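Local coordinates for protein TrwG component of type IV secretion system (Bartonella birtlesii, PDB 4JF8) that is a VirB8-family component of a bacterial type IV secretion system and probably contributes, through this soluble domain, to assembly of the membrane-spanning secretion machinery, at residues R46-L49 with N50-V53; Y68-T71 with A72-T76; A77-Q80 with Q81-Y84. All coordinates share one frame; numbering follows the deposited sequence.

Contact 1: residues R46-L49 with N50-V53. With EDO (1,2-ethanediol), chain D.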
loop_
_atom_site.group_PDB
_atom_site.type_symbol
_atom_site.label_atom_id
_atom_site.label_comp_id
_atom_site.label_asym_id
_atom_site.label_seq_id
_atom_site.Cartn_x
_atom_site.Cartn_y
_atom_site.Cartn_z
ATOM N N ARG A 46 -14.485 -1.759 1.182
ATOM C CA ARG A 46 -13.821 -2.769 0.348
ATOM C C ARG A 46 -12.336 -2.460 0.172
ATOM O O ARG A 46 -11.518 -3.367 0.191
ATOM C CB ARG A 46 -14.495 -2.917 -1.017
ATOM C CG ARG A 46 -15.807 -3.689 -0.969
ATOM C CD ARG A 46 -16.398 -3.845 -2.350
ATOM N NE ARG A 46 -17.413 -4.893 -2.345
ATOM C CZ ARG A 46 -18.416 -5.005 -3.210
ATOM N NH1 ARG A 46 -18.591 -4.118 -4.186
ATOM N NH2 ARG A 46 -19.263 -6.012 -3.074
ATOM N N TYR A 47 -11.985 -1.182 0.018
ATOM C CA TYR A 47 -10.573 -0.795 -0.092
ATOM C C TYR A 47 -9.797 -1.286 1.128
ATOM O O TYR A 47 -8.743 -1.938 0.983
ATOM C CB TYR A 47 -10.442 0.719 -0.232
ATOM C CG TYR A 47 -9.015 1.203 -0.186
ATOM C CD1 TYR A 47 -8.212 1.140 -1.308
ATOM C CD2 TYR A 47 -8.438 1.660 1.006
ATOM C CE1 TYR A 47 -6.890 1.564 -1.277
ATOM C CE2 TYR A 47 -7.115 2.080 1.052
ATOM C CZ TYR A 47 -6.346 2.011 -0.093
ATOM O OH TYR A 47 -5.025 2.409 -0.074
ATOM N N TRP A 48 -10.289 -0.981 2.321
ATOM C CA TRP A 48 -9.587 -1.364 3.549
ATOM C C TRP A 48 -9.577 -2.869 3.800
ATOM O O TRP A 48 -8.551 -3.430 4.196
ATOM C CB TRP A 48 -10.107 -0.584 4.767
ATOM C CG TRP A 48 -9.693 0.845 4.663
ATOM C CD1 TRP A 48 -10.495 1.914 4.369
ATOM C CD2 TRP A 48 -8.362 1.356 4.775
ATOM N NE1 TRP A 48 -9.737 3.053 4.289
ATOM C CE2 TRP A 48 -8.422 2.741 4.523
ATOM C CE3 TRP A 48 -7.117 0.770 5.030
ATOM C CZ2 TRP A 48 -7.269 3.544 4.535
ATOM C CZ3 TRP A 48 -6.001 1.575 5.059
ATOM C CH2 TRP A 48 -6.085 2.937 4.811
ATOM N N LEU A 49 -10.702 -3.528 3.536
ATOM C CA LEU A 49 -10.778 -4.974 3.687
ATOM C C LEU A 49 -9.831 -5.683 2.737
ATOM O O LEU A 49 -9.189 -6.663 3.115
ATOM C CB LEU A 49 -12.213 -5.449 3.460
ATOM C CG LEU A 49 -13.186 -5.009 4.573
ATOM C CD1 LEU A 49 -14.633 -5.075 4.081
ATOM C CD2 LEU A 49 -13.000 -5.791 5.871
ATOM N N ASN A 50 -9.785 -5.213 1.501
ATOM C CA ASN A 50 -8.863 -5.761 0.518
ATOM C C ASN A 50 -7.411 -5.579 0.967
ATOM O O ASN A 50 -6.598 -6.515 0.914
ATOM C CB ASN A 50 -9.112 -5.082 -0.834
ATOM C CG ASN A 50 -8.292 -5.663 -1.949
ATOM O OD1 ASN A 50 -8.425 -6.848 -2.263
ATOM N ND2 ASN A 50 -7.479 -4.830 -2.602
ATOM N N GLN A 51 -7.074 -4.364 1.391
ATOM C CA GLN A 51 -5.715 -4.106 1.846
ATOM C C GLN A 51 -5.387 -5.045 3.001
ATOM O O GLN A 51 -4.283 -5.601 3.080
ATOM C CB GLN A 51 -5.595 -2.665 2.321
ATOM C CG GLN A 51 -4.184 -2.323 2.761
ATOM C CD GLN A 51 -3.968 -0.855 3.102
ATOM O OE1 GLN A 51 -3.572 -0.510 4.214
ATOM N NE2 GLN A 51 -4.243 0.008 2.154
ATOM N N TYR A 52 -6.334 -5.253 3.914
ATOM C CA TYR A 52 -6.087 -6.105 5.056
ATOM C C TYR A 52 -5.806 -7.551 4.662
ATOM O O TYR A 52 -4.802 -8.129 5.088
ATOM C CB TYR A 52 -7.260 -6.044 6.049
ATOM C CG TYR A 52 -6.904 -6.669 7.384
ATOM C CD1 TYR A 52 -6.152 -5.943 8.307
ATOM C CD2 TYR A 52 -7.233 -7.994 7.696
ATOM C CE1 TYR A 52 -5.770 -6.490 9.520
ATOM C CE2 TYR A 52 -6.856 -8.544 8.907
ATOM C CZ TYR A 52 -6.110 -7.799 9.804
ATOM O OH TYR A 52 -5.772 -8.369 11.031
ATOM N N VAL A 53 -6.677 -8.131 3.851
ATOM C CA VAL A 53 -6.515 -9.521 3.477
ATOM C C VAL A 53 -5.234 -9.710 2.673
ATOM O O VAL A 53 -4.484 -10.664 2.898
ATOM C CB VAL A 53 -7.761 -10.068 2.747
ATOM C CG1 VAL A 53 -7.480 -11.459 2.193
ATOM C CG2 VAL A 53 -8.952 -10.128 3.701
HETATM C C1 EDO D . -8.361 6.423 2.092
HETATM O O1 EDO D . -8.967 7.684 1.784
HETATM C C2 EDO D . -9.360 5.334 1.752
HETATM O O2 EDO D . -10.403 5.408 2.733
HETATM O O HOH W 1 -7.308 -2.064 -1.393
#
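Two successive turns of helix 42-57, the long helix packed on the antiparallel sheet of this NTF2-like VirB8 domain, bring Gln51 alongside Trp48 and across Tyr47. The backbone is regular α-helix: Asn50 N to Arg46 O (2.9 Å) and Val53 N to Leu49 O (3.0 Å) are two of the four i to i+4 bonds between 46-49 and 50-53. The Gln51 side chain is extended, with CG trans to N (chi1 -178°), which carries its amide to the two rings. Gln51 OE1 reaches Trp48 CZ3 at 3.3 Å, with amide and indole planes 63° apart, while Gln51 NE2 lies 3.4 Å from Tyr47 OH. Tyr47 CD2 sits 3.6 Å above the centre of one indole face. A water bridges Tyr47 O, to which it donates (2.8 Å), and Asn50 ND2, from which it accepts (3.0 Å). Trp48 NE1 donates to O2 of a 1,2-ethanediol at 2.9 Å, and the same diol bonds Trp48 NE1 of the second subunit. Tyr47 OH is hydrogen-bonded to Tyr47 OH of that subunit, and each Tyr47 ring meets the partner's Trp48. The subunit interface is thus aromatic, its indole N-H groups sharing a diol probably from the crystallisation liquor.

Contact 2: residues Y68-T71 with A72-T76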
loop_
_atom_site.group_PDB
_atom_site.type_symbol
_atom_site.label_atom_id
_atom_site.label_comp_id
_atom_site.label_asym_id
_atom_site.label_seq_id
_atom_site.Cartn_x
_atom_site.Cartn_y
_atom_site.Cartn_z
ATOM N N TYR A 68 3.564 -7.098 7.070
ATOM C CA TYR A 68 3.448 -7.331 8.503
ATOM C C TYR A 68 3.063 -6.034 9.228
ATOM O O TYR A 68 2.149 -5.997 10.051
ATOM C CB TYR A 68 4.761 -7.902 9.028
ATOM C CG TYR A 68 4.800 -8.212 10.492
ATOM C CD1 TYR A 68 4.579 -9.503 10.958
ATOM C CD2 TYR A 68 5.113 -7.223 11.420
ATOM C CE1 TYR A 68 4.654 -9.789 12.306
ATOM C CE2 TYR A 68 5.194 -7.514 12.778
ATOM C CZ TYR A 68 4.958 -8.794 13.198
ATOM O OH TYR A 68 5.069 -9.094 14.540
ATOM N N ASP A 69 3.776 -4.955 8.925
ATOM C CA ASP A 69 3.491 -3.696 9.600
ATOM C C ASP A 69 2.110 -3.172 9.273
ATOM O O ASP A 69 1.441 -2.606 10.127
ATOM C CB ASP A 69 4.559 -2.651 9.273
ATOM C CG ASP A 69 5.908 -2.957 9.907
ATOM O OD1 ASP A 69 5.975 -3.718 10.894
ATOM O OD2 ASP A 69 6.918 -2.397 9.439
ATOM N N THR A 70 1.681 -3.319 8.022
ATOM C CA THR A 70 0.346 -2.867 7.640
ATOM C C THR A 70 -0.710 -3.674 8.389
ATOM O O THR A 70 -1.670 -3.122 8.942
ATOM C CB THR A 70 0.137 -2.998 6.122
ATOM O OG1 THR A 70 1.060 -2.161 5.423
ATOM C CG2 THR A 70 -1.258 -2.646 5.716
ATOM N N THR A 71 -0.535 -4.995 8.405
ATOM C CA THR A 71 -1.486 -5.832 9.127
ATOM C C THR A 71 -1.580 -5.410 10.600
ATOM O O THR A 71 -2.684 -5.253 11.147
ATOM C CB THR A 71 -1.115 -7.312 9.032
ATOM O OG1 THR A 71 -1.073 -7.697 7.662
ATOM C CG2 THR A 71 -2.142 -8.166 9.729
ATOM N N ALA A 72 -0.441 -5.193 11.235
ATOM C CA ALA A 72 -0.442 -4.790 12.637
ATOM C C ALA A 72 -1.149 -3.456 12.848
ATOM O O ALA A 72 -1.943 -3.290 13.776
ATOM C CB ALA A 72 0.971 -4.737 13.187
ATOM N N LEU A 73 -0.861 -2.501 11.961
ATOM C CA LEU A 73 -1.461 -1.167 12.094
ATOM C C LEU A 73 -2.974 -1.209 12.031
ATOM O O LEU A 73 -3.666 -0.479 12.735
ATOM C CB LEU A 73 -0.904 -0.270 10.989
ATOM C CG LEU A 73 -1.363 1.181 11.008
ATOM C CD1 LEU A 73 -0.817 1.942 12.211
ATOM C CD2 LEU A 73 -0.996 1.832 9.681
ATOM N N LEU A 74 -3.500 -2.075 11.175
ATOM C CA LEU A 74 -4.926 -2.138 10.900
ATOM C C LEU A 74 -5.687 -3.089 11.797
ATOM O O LEU A 74 -6.880 -3.293 11.565
ATOM C CB LEU A 74 -5.140 -2.496 9.419
ATOM C CG LEU A 74 -4.544 -1.557 8.363
ATOM C CD1 LEU A 74 -4.974 -2.048 7.001
ATOM C CD2 LEU A 74 -4.986 -0.114 8.594
ATOM N N SER A 75 -5.025 -3.624 12.819
ATOM C CA SER A 75 -5.630 -4.590 13.746
ATOM C C SER A 75 -5.745 -4.007 15.139
ATOM O O SER A 75 -4.835 -3.335 15.605
ATOM C CB SER A 75 -4.744 -5.827 13.841
ATOM O OG SER A 75 -4.575 -6.486 12.577
ATOM N N THR A 76 -6.838 -4.295 15.832
ATOM C CA THR A 76 -6.901 -3.980 17.256
ATOM C C THR A 76 -5.819 -4.737 17.991
ATOM O O THR A 76 -5.255 -5.706 17.473
ATOM C CB THR A 76 -8.233 -4.395 17.888
ATOM O OG1 THR A 76 -8.351 -5.825 17.772
ATOM C CG2 THR A 76 -9.443 -3.654 17.268
#
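Tyr68 to Leu73 keep helical backbone angles and Leu74 is the first residue to leave them, so the bonds from Ala72 N to Tyr68 O (3.0 Å) and from Leu73 N to Asp69 O (2.9 Å) belong to the last turns of helix 64-73. Leu74 N still donates to Thr70 O at 3.1 Å, with a second, weak bond to Thr71 O. Ser75 then replaces the next backbone donor with its side chain: OG, placed beside its own backbone N by chi1 of -60°, donates to Thr71 O at 2.7 Å. The hydroxyl approaches from above the carbonyl plane, 36° out of it, whereas Ser75 N turns to Ala72 O instead. Thr71 O thus takes one short hydroxyl bond and one weak amide bond. On another side of the helix, Thr70 and Leu74 run side by side and point the same way, Thr70 CG2 meeting Leu74 CD1 at 4.0 Å. Leu74 CG also rests 3.3 Å from Thr70 O. The threonine hydroxyls turn back along the helix, Thr70 OG1 to Leu66 O and Thr71 OG1 to Asn67 O. Beyond the helix end, Leu74 and Thr76 make backbone bonds to Val166 of strand 164-173, Thr70 and Leu74 pack on Gln51 of helix 42-57, and Thr71 and Ala72 face Phe83 and Tyr84 of helix 77-85.

Contact 3: residues A77-Q80 with Q81-Y84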
loop_
_atom_site.group_PDB
_atom_site.type_symbol
_atom_site.label_atom_id
_atom_site.label_comp_id
_atom_site.label_asym_id
_atom_site.label_seq_id
_atom_site.Cartn_x
_atom_site.Cartn_y
_atom_site.Cartn_z
ATOM N N ALA A 77 -5.546 -4.329 19.221
ATOM C CA ALA A 77 -4.538 -5.001 20.030
ATOM C C ALA A 77 -4.771 -6.510 20.130
ATOM O O ALA A 77 -3.848 -7.306 19.992
ATOM C CB ALA A 77 -4.495 -4.359 21.413
ATOM N N ALA A 78 -6.010 -6.916 20.350
ATOM C CA ALA A 78 -6.317 -8.331 20.476
ATOM C C ALA A 78 -6.065 -9.098 19.171
ATOM O O ALA A 78 -5.554 -10.216 19.169
ATOM C CB ALA A 78 -7.740 -8.564 20.949
ATOM N N VAL A 79 -6.397 -8.462 18.042
ATOM C CA VAL A 79 -6.174 -9.109 16.749
ATOM C C VAL A 79 -4.670 -9.119 16.417
ATOM O O VAL A 79 -4.150 -10.080 15.853
ATOM C CB VAL A 79 -7.046 -8.458 15.663
ATOM C CG1 VAL A 79 -6.716 -8.980 14.280
ATOM C CG2 VAL A 79 -8.516 -8.721 15.951
ATOM N N GLN A 80 -3.968 -8.053 16.786
ATOM C CA GLN A 80 -2.504 -8.036 16.693
ATOM C C GLN A 80 -1.899 -9.243 17.369
ATOM O O GLN A 80 -1.032 -9.913 16.792
ATOM C CB GLN A 80 -1.935 -6.779 17.354
ATOM C CG GLN A 80 -2.109 -5.505 16.565
ATOM C CD GLN A 80 -1.594 -4.298 17.303
ATOM O OE1 GLN A 80 -1.347 -4.333 18.513
ATOM N NE2 GLN A 80 -1.455 -3.203 16.586
ATOM N N GLN A 81 -2.323 -9.527 18.600
ATOM C CA GLN A 81 -1.735 -10.658 19.326
ATOM C C GLN A 81 -1.964 -11.979 18.597
ATOM O O GLN A 81 -1.072 -12.814 18.540
ATOM C CB GLN A 81 -2.251 -10.723 20.763
ATOM C CG GLN A 81 -1.752 -9.569 21.639
ATOM C CD GLN A 81 -0.258 -9.657 21.849
ATOM O OE1 GLN A 81 0.255 -10.698 22.309
ATOM N NE2 GLN A 81 0.455 -8.613 21.487
ATOM N N GLU A 82 -3.151 -12.146 18.007
ATOM C CA GLU A 82 -3.460 -13.349 17.221
ATOM C C GLU A 82 -2.550 -13.438 15.991
ATOM O O GLU A 82 -1.972 -14.491 15.718
ATOM C CB GLU A 82 -4.922 -13.338 16.825
ATOM C CG GLU A 82 -5.856 -13.517 18.003
ATOM C CD GLU A 82 -7.307 -13.294 17.668
ATOM O OE1 GLU A 82 -7.614 -12.804 16.569
ATOM O OE2 GLU A 82 -8.163 -13.594 18.541
ATOM N N PHE A 83 -2.387 -12.332 15.287
ATOM C CA PHE A 83 -1.585 -12.281 14.068
ATOM C C PHE A 83 -0.101 -12.519 14.375
ATOM O O PHE A 83 0.582 -13.275 13.686
ATOM C CB PHE A 83 -1.775 -10.923 13.390
ATOM C CG PHE A 83 -0.807 -10.674 12.290
ATOM C CD1 PHE A 83 -0.843 -11.420 11.122
ATOM C CD2 PHE A 83 0.138 -9.665 12.412
ATOM C CE1 PHE A 83 0.069 -11.182 10.119
ATOM C CE2 PHE A 83 1.043 -9.416 11.402
ATOM C CZ PHE A 83 1.020 -10.175 10.262
ATOM N N TYR A 84 0.395 -11.916 15.450
ATOM C CA TYR A 84 1.811 -12.002 15.783
ATOM C C TYR A 84 2.216 -13.437 16.020
ATOM O O TYR A 84 3.362 -13.812 15.730
ATOM C CB TYR A 84 2.155 -11.183 17.028
ATOM C CG TYR A 84 2.044 -9.677 16.897
ATOM C CD1 TYR A 84 2.135 -9.034 15.663
ATOM C CD2 TYR A 84 1.893 -8.878 18.032
ATOM C CE1 TYR A 84 2.075 -7.659 15.575
ATOM C CE2 TYR A 84 1.829 -7.515 17.940
ATOM C CZ TYR A 84 1.905 -6.902 16.707
ATOM O OH TYR A 84 1.814 -5.516 16.636
HETATM O O HOH W 2 -0.698 -6.002 20.728
HETATM O O HOH W 3 1.924 -3.971 18.738
#
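Gln80 and Tyr84, one helical turn apart, lie side by side and point the same way, with the glutamine amide and the phenol ring only 26° from parallel. Each has CG beside its backbone N and anti to its carbonyl carbon. From there the extended Gln80 chain runs along the tyrosine. Gln80 CB lies 4.2 Å from the centroid of the Tyr84 ring, over the face, which makes a CH-pi contact, and Gln80 CD lies 3.7 Å from Tyr84 OH. Gln80 O sits over the same ring, toward the rim, while accepting the backbone bond from Tyr84 N at 2.8 Å. One carbonyl oxygen therefore meets both the amide and the aromatic ring of the same residue.

The ends of the two side chains are joined through water. One water donates to Gln80 OE1 and lies 2.6 Å from Tyr84 OH, near the plane of the ring at its edge. A second water donates to Gln80 OE1 at 2.8 Å and accepts from Gln81 NE2 at 3.0 Å. The first torsion of Gln81 puts its CG 3.5 Å from Ala77 O, and the bend at chi2 (-66°) then folds the amide toward that water. Gln80 NE2 is used separately, donating to Ala72 O of helix 64-73. Glu82, by contrast, extends its chain past Ala78 O and brings OE1 near Val79. Phe83 turns its ring to the protein side, where it meets Tyr68 and packs on Arg56.

Thr76 OG1 bonds to Val79 N, a side-chain N-cap just ahead of this turn. The whole is typical of a short, N-capped amphipathic helix on the outside of an α+β domain, with Val79 and Phe83 buried and a hydrated i to i+4 glutamine-tyrosine pair alongside.

The contacts come in series along the chain, on three consecutive helices, 42-57, 64-73 and 77-85, of one VirB8 domain. Centres of contacts 1 and 2 are about 12 Å apart, those of 2 and 3 about 9 Å, and those of 1 and 3 about 17 Å; contact 2 lies between the other two, though Tyr52 OH also packs directly on Val79 CG1 at 3.4 Å. Tyr52 OH probably bonds to Ser75 OG (2.7 Å), joining contact 1 to 2, while Tyr68 OH packs on Tyr84 CD1 (3.1 Å), joining 2 to 3. From the chain centre the contacts lie progressively farther out, and only contact 1, between sheet and second subunit, meets another chain of the assembly.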